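PDB 5EC0: Alp7A from Bacillus subtilis, which probably polymerises into actin-like filaments that segregate a plasmid, and binds adenine nucleotide, here ADP. Local coordinates for residues V321-E332 with N354-N365. Numbering follows the deposited sequence.
With ADP (adenosine-5'-diphosphate), chain D.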
ATOM      1  N   VAL A 321      19.378  -0.488 -23.617  1.00 61.52           N
ATOM      2  CA  VAL A 321      18.012  -0.970 -23.576  1.00 49.59           C
ATOM      3  C   VAL A 321      17.577  -1.035 -22.117  1.00 50.14           C
ATOM      4  O   VAL A 321      18.193  -1.728 -21.304  1.00 40.49           O
ATOM      5  CB  VAL A 321      17.872  -2.353 -24.241  1.00 49.99           C
ATOM      6  CG1 VAL A 321      16.424  -2.798 -24.243  1.00 43.20           C
ATOM      7  CG2 VAL A 321      18.411  -2.316 -25.668  1.00 48.43           C
ATOM      8  N   TYR A 322      16.545  -0.272 -21.785  1.00 39.68           N
ATOM      9  CA  TYR A 322      15.903  -0.377 -20.485  1.00 37.01           C
ATOM     10  C   TYR A 322      14.775  -1.398 -20.532  1.00 38.11           C
ATOM     11  O   TYR A 322      14.163  -1.615 -21.576  1.00 44.30           O
ATOM     12  CB  TYR A 322      15.323   0.964 -20.047  1.00 36.30           C
ATOM     13  CG  TYR A 322      16.304   2.005 -19.558  1.00 44.72           C
ATOM     14  CD1 TYR A 322      17.661   1.726 -19.433  1.00 42.70           C
ATOM     15  CD2 TYR A 322      15.862   3.282 -19.215  1.00 41.41           C
ATOM     16  CE1 TYR A 322      18.546   2.696 -18.986  1.00 43.68           C
ATOM     17  CE2 TYR A 322      16.736   4.249 -18.773  1.00 38.18           C
ATOM     18  CZ  TYR A 322      18.074   3.956 -18.658  1.00 39.36           C
ATOM     19  OH  TYR A 322      18.936   4.928 -18.208  1.00 40.70           O
ATOM     20  N   LYS A 323      14.495  -2.022 -19.395  1.00 33.84           N
ATOM     21  CA  LYS A 323      13.237  -2.740 -19.220  1.00 38.01           C
ATOM     22  C   LYS A 323      12.378  -1.997 -18.205  1.00 32.39           C
ATOM     23  O   LYS A 323      12.884  -1.209 -17.403  1.00 32.09           O
ATOM     24  CB  LYS A 323      13.471  -4.188 -18.786  1.00 32.29           C
ATOM     25  CG  LYS A 323      13.919  -5.077 -19.945  1.00 39.31           C
ATOM     26  CD  LYS A 323      14.299  -6.488 -19.508  1.00 38.71           C
ATOM     27  CE  LYS A 323      14.573  -7.362 -20.719  1.00 36.66           C
ATOM     28  NZ  LYS A 323      14.954  -8.739 -20.333  1.00 37.21           N
ATOM     29  N   TYR A 324      11.076  -2.251 -18.261  1.00 35.26           N
ATOM     30  CA  TYR A 324      10.102  -1.556 -17.430  1.00 33.64           C
ATOM     31  C   TYR A 324       9.297  -2.565 -16.639  1.00 33.57           C
ATOM     32  O   TYR A 324       8.704  -3.496 -17.209  1.00 35.32           O
ATOM     33  CB  TYR A 324       9.192  -0.673 -18.299  1.00 36.29           C
ATOM     34  CG  TYR A 324       9.977   0.418 -18.992  1.00 37.12           C
ATOM     35  CD1 TYR A 324      10.752   0.141 -20.115  1.00 39.99           C
ATOM     36  CD2 TYR A 324       9.978   1.713 -18.499  1.00 38.52           C
ATOM     37  CE1 TYR A 324      11.500   1.121 -20.724  1.00 33.97           C
ATOM     38  CE2 TYR A 324      10.708   2.700 -19.103  1.00 32.16           C
ATOM     39  CZ  TYR A 324      11.473   2.398 -20.211  1.00 35.12           C
ATOM     40  OH  TYR A 324      12.199   3.383 -20.804  1.00 36.83           O
ATOM     41  N   LEU A 325       9.307  -2.399 -15.320  1.00 28.74           N
ATOM     42  CA  LEU A 325       8.482  -3.209 -14.446  1.00 25.60           C
ATOM     43  C   LEU A 325       7.424  -2.334 -13.803  1.00 29.30           C
ATOM     44  O   LEU A 325       7.750  -1.450 -13.012  1.00 29.07           O
ATOM     45  CB  LEU A 325       9.301  -3.909 -13.358  1.00 31.33           C
ATOM     46  CG  LEU A 325       8.381  -4.885 -12.599  1.00 36.32           C
ATOM     47  CD1 LEU A 325       8.356  -6.270 -13.250  1.00 34.84           C
ATOM     48  CD2 LEU A 325       8.636  -4.969 -11.079  1.00 29.01           C
ATOM     49  N   TYR A 326       6.161  -2.611 -14.132  1.00 27.79           N
ATOM     50  CA  TYR A 326       5.006  -1.830 -13.671  1.00 26.12           C
ATOM     51  C   TYR A 326       4.304  -2.501 -12.497  1.00 26.30           C
ATOM     52  O   TYR A 326       4.004  -3.688 -12.553  1.00 28.74           O
ATOM     53  CB  TYR A 326       3.998  -1.628 -14.829  1.00 25.10           C
ATOM     54  CG  TYR A 326       4.595  -1.012 -16.086  1.00 27.61           C
ATOM     55  CD1 TYR A 326       4.630   0.366 -16.256  1.00 28.22           C
ATOM     56  CD2 TYR A 326       5.121  -1.807 -17.096  1.00 30.21           C
ATOM     57  CE1 TYR A 326       5.176   0.935 -17.388  1.00 32.66           C
ATOM     58  CE2 TYR A 326       5.666  -1.244 -18.243  1.00 27.84           C
ATOM     59  CZ  TYR A 326       5.691   0.127 -18.376  1.00 30.41           C
ATOM     60  OH  TYR A 326       6.229   0.706 -19.492  1.00 29.62           O
ATOM     61  N   PHE A 327       4.050  -1.753 -11.426  1.00 32.89           N
ATOM     62  CA  PHE A 327       3.276  -2.287 -10.300  1.00 25.79           C
ATOM     63  C   PHE A 327       2.454  -1.190  -9.596  1.00 26.93           C
ATOM     64  O   PHE A 327       2.148  -0.154 -10.179  1.00 24.03           O
ATOM     65  CB  PHE A 327       4.189  -3.035  -9.283  1.00 24.71           C
ATOM     66  CG  PHE A 327       5.348  -2.213  -8.741  1.00 26.32           C
ATOM     67  CD1 PHE A 327       6.480  -1.987  -9.509  1.00 24.19           C
ATOM     68  CD2 PHE A 327       5.311  -1.701  -7.448  1.00 24.74           C
ATOM     69  CE1 PHE A 327       7.540  -1.230  -9.009  1.00 23.51           C
ATOM     70  CE2 PHE A 327       6.364  -0.966  -6.934  1.00 29.50           C
ATOM     71  CZ  PHE A 327       7.485  -0.729  -7.711  1.00 23.57           C
ATOM     72  N   GLY A 328       2.097  -1.418  -8.334  1.00 24.06           N
ATOM     73  CA  GLY A 328       1.087  -0.586  -7.702  1.00 28.55           C
ATOM     74  C   GLY A 328      -0.309  -1.067  -8.087  1.00 28.76           C
ATOM     75  O   GLY A 328      -0.461  -1.889  -9.007  1.00 25.04           O
ATOM     76  N   GLY A 329      -1.322  -0.553  -7.388  1.00 25.83           N
ATOM     77  CA  GLY A 329      -2.704  -0.961  -7.600  1.00 26.64           C
ATOM     78  C   GLY A 329      -3.252  -0.514  -8.948  1.00 26.66           C
ATOM     79  O   GLY A 329      -4.074  -1.194  -9.562  1.00 43.00           O
ATOM     80  N   VAL A 330      -2.802   0.640  -9.417  1.00 26.37           N
ATOM     81  CA  VAL A 330      -3.211   1.101 -10.737  1.00 26.60           C
ATOM     82  C   VAL A 330      -2.518   0.274 -11.824  1.00 27.97           C
ATOM     83  O   VAL A 330      -3.106   0.016 -12.874  1.00 30.52           O
ATOM     84  CB  VAL A 330      -2.931   2.610 -10.911  1.00 32.25           C
ATOM     85  CG1 VAL A 330      -3.193   3.065 -12.351  1.00 32.40           C
ATOM     86  CG2 VAL A 330      -3.811   3.407  -9.948  1.00 27.77           C
ATOM     87  N   GLY A 331      -1.289  -0.178 -11.560  1.00 28.28           N
ATOM     88  CA  GLY A 331      -0.540  -0.949 -12.543  1.00 26.96           C
ATOM     89  C   GLY A 331      -1.272  -2.249 -12.832  1.00 29.61           C
ATOM     90  O   GLY A 331      -1.393  -2.684 -13.973  1.00 31.34           O
ATOM     91  N   GLU A 332      -1.767  -2.852 -11.762  1.00 30.46           N
ATOM     92  CA  GLU A 332      -2.607  -4.045 -11.802  1.00 31.61           C
ATOM     93  C   GLU A 332      -3.842  -3.855 -12.690  1.00 30.93           C
ATOM     94  O   GLU A 332      -4.174  -4.708 -13.501  1.00 38.50           O
ATOM     95  CB  GLU A 332      -3.023  -4.408 -10.366  1.00 27.06           C
ATOM     96  CG  GLU A 332      -3.665  -5.777 -10.207  1.00 35.77           C
ATOM     97  CD  GLU A 332      -3.769  -6.195  -8.739  1.00 48.04           C
ATOM     98  OE1 GLU A 332      -4.907  -6.267  -8.239  1.00 47.54           O
ATOM     99  OE2 GLU A 332      -2.715  -6.453  -8.091  1.00 45.04           O
ATOM    100  N   ASN A 354      10.196  -6.421 -22.683  1.00 36.68           N
ATOM    101  CA  ASN A 354      10.698  -5.222 -21.997  1.00 36.89           C
ATOM    102  C   ASN A 354       9.676  -4.459 -21.163  1.00 36.04           C
ATOM    103  O   ASN A 354      10.055  -3.576 -20.395  1.00 37.31           O
ATOM    104  CB  ASN A 354      11.311  -4.248 -23.004  1.00 39.11           C
ATOM    105  CG  ASN A 354      12.562  -4.797 -23.661  1.00 43.67           C
ATOM    106  OD1 ASN A 354      12.946  -5.945 -23.429  1.00 41.39           O
ATOM    107  ND2 ASN A 354      13.197  -3.980 -24.492  1.00 46.12           N
ATOM    108  N   HIS A 355       8.387  -4.759 -21.316  1.00 33.30           N
ATOM    109  CA  HIS A 355       7.399  -4.057 -20.514  1.00 32.95           C
ATOM    110  C   HIS A 355       6.588  -5.066 -19.715  1.00 33.62           C
ATOM    111  O   HIS A 355       5.621  -5.643 -20.210  1.00 38.56           O
ATOM    112  CB  HIS A 355       6.532  -3.156 -21.404  1.00 32.77           C
ATOM    113  CG  HIS A 355       7.302  -2.032 -22.043  1.00 37.40           C
ATOM    114  ND1 HIS A 355       7.415  -0.781 -21.468  1.00 40.01           N
ATOM    115  CD2 HIS A 355       8.016  -1.982 -23.195  1.00 34.56           C
ATOM    116  CE1 HIS A 355       8.156  -0.006 -22.247  1.00 35.16           C
ATOM    117  NE2 HIS A 355       8.531  -0.711 -23.299  1.00 36.04           N
ATOM    118  N   ILE A 356       7.033  -5.279 -18.474  1.00 34.93           N
ATOM    119  CA  ILE A 356       6.524  -6.326 -17.590  1.00 34.74           C
ATOM    120  C   ILE A 356       5.641  -5.763 -16.467  1.00 28.50           C
ATOM    121  O   ILE A 356       6.030  -4.842 -15.749  1.00 31.24           O
ATOM    122  CB  ILE A 356       7.684  -7.136 -16.932  1.00 39.40           C
ATOM    123  CG1 ILE A 356       8.784  -7.488 -17.947  1.00 36.12           C
ATOM    124  CG2 ILE A 356       7.146  -8.367 -16.218  1.00 26.12           C
ATOM    125  CD1 ILE A 356       8.345  -8.436 -19.051  1.00 36.74           C
ATOM    126  N   VAL A 357       4.439  -6.305 -16.336  1.00 31.69           N
ATOM    127  CA  VAL A 357       3.585  -5.962 -15.214  1.00 26.27           C
ATOM    128  C   VAL A 357       3.848  -7.018 -14.153  1.00 28.75           C
ATOM    129  O   VAL A 357       3.755  -8.213 -14.435  1.00 27.50           O
ATOM    130  CB  VAL A 357       2.083  -5.922 -15.602  1.00 38.49           C
ATOM    131  CG1 VAL A 357       1.209  -5.559 -14.374  1.00 26.43           C
ATOM    132  CG2 VAL A 357       1.850  -4.942 -16.763  1.00 24.93           C
ATOM    133  N   ALA A 358       4.229  -6.582 -12.955  1.00 23.79           N
ATOM    134  CA  ALA A 358       4.446  -7.512 -11.838  1.00 27.27           C
ATOM    135  C   ALA A 358       3.169  -8.253 -11.456  1.00 32.80           C
ATOM    136  O   ALA A 358       2.085  -7.666 -11.429  1.00 33.45           O
ATOM    137  CB  ALA A 358       4.977  -6.773 -10.626  1.00 22.98           C
ATOM    138  N   GLU A 359       3.300  -9.547 -11.179  1.00 36.02           N
ATOM    139  CA  GLU A 359       2.265 -10.272 -10.459  1.00 41.38           C
ATOM    140  C   GLU A 359       2.316  -9.757  -9.025  1.00 41.30           C
ATOM    141  O   GLU A 359       3.389  -9.389  -8.551  1.00 39.86           O
ATOM    142  CB  GLU A 359       2.494 -11.779 -10.534  1.00 53.19           C
ATOM    143  CG  GLU A 359       1.684 -12.465 -11.628  1.00 70.97           C
ATOM    144  CD  GLU A 359       2.511 -13.444 -12.446  1.00 83.52           C
ATOM    145  OE1 GLU A 359       3.759 -13.375 -12.374  1.00 85.87           O
ATOM    146  OE2 GLU A 359       1.913 -14.278 -13.164  1.00 87.07           O
ATOM    147  N   ASP A 360       1.171  -9.709  -8.350  1.00 40.34           N
ATOM    148  CA  ASP A 360       1.101  -9.104  -7.015  1.00 34.50           C
ATOM    149  C   ASP A 360       1.517  -7.643  -7.073  1.00 31.62           C
ATOM    150  O   ASP A 360       2.156  -7.136  -6.138  1.00 25.42           O
ATOM    151  CB  ASP A 360       1.992  -9.846  -6.011  1.00 35.12           C
ATOM    152  CG  ASP A 360       1.629 -11.314  -5.877  1.00 39.12           C
ATOM    153  OD1 ASP A 360       0.427 -11.620  -5.744  1.00 39.96           O
ATOM    154  OD2 ASP A 360       2.549 -12.155  -5.897  1.00 41.38           O
ATOM    155  N   ALA A 361       1.161  -6.975  -8.174  1.00 26.67           N
ATOM    156  CA  ALA A 361       1.541  -5.589  -8.388  1.00 27.87           C
ATOM    157  C   ALA A 361       1.060  -4.689  -7.245  1.00 24.70           C
ATOM    158  O   ALA A 361       1.812  -3.850  -6.758  1.00 25.88           O
ATOM    159  CB  ALA A 361       1.011  -5.094  -9.718  1.00 21.78           C
ATOM    160  N   ARG A 362      -0.181  -4.865  -6.802  1.00 26.46           N
ATOM    161  CA  ARG A 362      -0.674  -4.026  -5.715  1.00 22.63           C
ATOM    162  C   ARG A 362       0.088  -4.262  -4.393  1.00 27.54           C
ATOM    163  O   ARG A 362       0.238  -3.349  -3.588  1.00 27.86           O
ATOM    164  CB  ARG A 362      -2.170  -4.241  -5.493  1.00 22.58           C
ATOM    165  CG  ARG A 362      -2.780  -3.183  -4.601  1.00 23.27           C
ATOM    166  CD  ARG A 362      -4.335  -3.176  -4.680  1.00 34.93           C
ATOM    167  NE  ARG A 362      -4.948  -4.365  -4.080  1.00 34.92           N
ATOM    168  CZ  ARG A 362      -5.379  -4.418  -2.821  1.00 37.91           C
ATOM    169  NH1 ARG A 362      -5.270  -3.349  -2.045  1.00 35.37           N
ATOM    170  NH2 ARG A 362      -5.929  -5.524  -2.336  1.00 34.93           N
ATOM    171  N   LEU A 363       0.580  -5.477  -4.176  1.00 28.91           N
ATOM    172  CA  LEU A 363       1.194  -5.813  -2.895  1.00 23.77           C
ATOM    173  C   LEU A 363       2.721  -5.854  -2.922  1.00 23.95           C
ATOM    174  O   LEU A 363       3.339  -6.214  -1.918  1.00 27.19           O
ATOM    175  CB  LEU A 363       0.671  -7.155  -2.398  1.00 25.34           C
ATOM    176  CG  LEU A 363      -0.835  -7.259  -2.115  1.00 34.53           C
ATOM    177  CD1 LEU A 363      -1.174  -8.566  -1.376  1.00 29.09           C
ATOM    178  CD2 LEU A 363      -1.339  -6.055  -1.351  1.00 27.84           C
ATOM    179  N   LEU A 364       3.327  -5.467  -4.046  1.00 24.51           N
ATOM    180  CA  LEU A 364       4.776  -5.658  -4.233  1.00 29.07           C
ATOM    181  C   LEU A 364       5.632  -4.922  -3.179  1.00 24.26           C
ATOM    182  O   LEU A 364       6.592  -5.497  -2.641  1.00 18.84           O
ATOM    183  CB  LEU A 364       5.195  -5.219  -5.647  1.00 27.76           C
ATOM    184  CG  LEU A 364       6.439  -5.919  -6.200  1.00 23.70           C
ATOM    185  CD1 LEU A 364       6.159  -7.412  -6.398  1.00 21.24           C
ATOM    186  CD2 LEU A 364       6.923  -5.287  -7.512  1.00 18.59           C
ATOM    187  N   ASN A 365       5.304  -3.663  -2.891  1.00 17.17           N
ATOM    188  CA  ASN A 365       6.027  -2.919  -1.847  1.00 24.66           C
ATOM    189  C   ASN A 365       5.983  -3.669  -0.498  1.00 28.62           C
ATOM    190  O   ASN A 365       7.029  -3.924   0.124  1.00 24.55           O
ATOM    191  CB  ASN A 365       5.451  -1.505  -1.680  1.00 26.88           C
ATOM    192  CG  ASN A 365       5.977  -0.513  -2.724  1.00 29.30           C
ATOM    193  OD1 ASN A 365       7.147  -0.548  -3.102  1.00 31.92           O
ATOM    194  ND2 ASN A 365       5.100   0.362  -3.200  1.00 27.76           N
TER
HETATM  195  PB  ADP D 403      -2.272   4.614  -3.588  1.00 58.56           P
HETATM  196  O1B ADP D 403      -1.661   4.069  -2.303  1.00 38.66           O
HETATM  197  O2B ADP D 403      -1.688   5.919  -4.104  1.00 56.80           O
HETATM  198  O3B ADP D 403      -3.781   4.631  -3.650  1.00 62.29           O
HETATM  199  PA  ADP D 403      -2.168   1.924  -4.655  1.00 33.43           P
HETATM  200  O1A ADP D 403      -2.741   1.515  -3.316  1.00 40.40           O
HETATM  201  O2A ADP D 403      -0.992   1.165  -5.243  1.00 24.57           O
HETATM  202  O3A ADP D 403      -1.846   3.513  -4.699  1.00 54.81           O
HETATM  203  O5' ADP D 403      -3.338   1.903  -5.740  1.00 44.01           O
HETATM  204  C5' ADP D 403      -4.707   2.077  -5.395  1.00 39.49           C
HETATM  205  C4' ADP D 403      -5.459   1.614  -6.624  1.00 31.93           C
HETATM  206  O4' ADP D 403      -5.403   0.192  -6.669  1.00 33.87           O
HETATM  207  C3' ADP D 403      -6.936   1.960  -6.629  1.00 34.83           C
HETATM  208  O3' ADP D 403      -7.173   3.132  -7.410  1.00 41.55           O
HETATM  209  C2' ADP D 403      -7.599   0.765  -7.287  1.00 38.61           C
HETATM  210  O2' ADP D 403      -8.058   1.173  -8.575  1.00 31.46           O
HETATM  211  C1' ADP D 403      -6.498  -0.277  -7.443  1.00 35.07           C
HETATM  212  N9  ADP D 403      -6.866  -1.633  -6.975  1.00 33.40           N
HETATM  213  C8  ADP D 403      -6.628  -2.746  -7.701  1.00 37.07           C
HETATM  214  N7  ADP D 403      -7.051  -3.853  -7.050  1.00 38.40           N
HETATM  215  C5  ADP D 403      -7.557  -3.449  -5.875  1.00 32.10           C
HETATM  216  C6  ADP D 403      -8.170  -4.149  -4.729  1.00 39.87           C
HETATM  217  N6  ADP D 403      -8.297  -5.504  -4.758  1.00 49.53           N
HETATM  218  N1  ADP D 403      -8.576  -3.395  -3.684  1.00 34.59           N
HETATM  219  C2  ADP D 403      -8.441  -2.049  -3.694  1.00 34.28           C
HETATM  220  N3  ADP D 403      -7.891  -1.331  -4.706  1.00 27.02           N
HETATM  221  C4  ADP D 403      -7.441  -1.980  -5.819  1.00 27.07           C
HETATM  222  O   HOH W   1      -5.061  -7.140  -5.487  1.00 36.65           O
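The rings of Tyr-324 and His-355 are tilted only 8° from each other yet hardly overlap, while Tyr-326 meets the histidine edge beside edge, its OH hydrogen-bonded to His-355 ND1 at 2.7 Å. All three occupy one face of the parallel pairing of strands 322-327 and 355-357, in the nucleotide-binding sheet of the actin-like fold; the bonds run from Tyr-324 N to Asn-354 O, Ile-356 N to Tyr-324 O, Tyr-326 N to Ile-356 O and Ala-358 N to Tyr-326 O. Histidine suits this aromatic cluster, offering a flat ring and a polar edge. Phe-327 gives Leu-364 CD2 a flat face for a CH-pi contact, 3.9 Å from the ring centroid; Asn-365, fixed by Ser-181 N and Asp-212, lies at the ring edge.

A CB on Gly-329, whose N binds ADP O2A, would strike the ribose; on Gly-328 or Gly-331 it would hit Phe-327 O. Bent at chi3 (69°), Arg-362 lays its flat cation over adenine C6, and Glu-25 salt-bridges NH2. With an alanine here, adenine would probably lose this cover and Glu-25 its partner. Glu-332 OE2 accepts a hydrogen bond from Arg-362 N; a water donates to OE1 and accepts from Arg-362 NE at 3.1 Å.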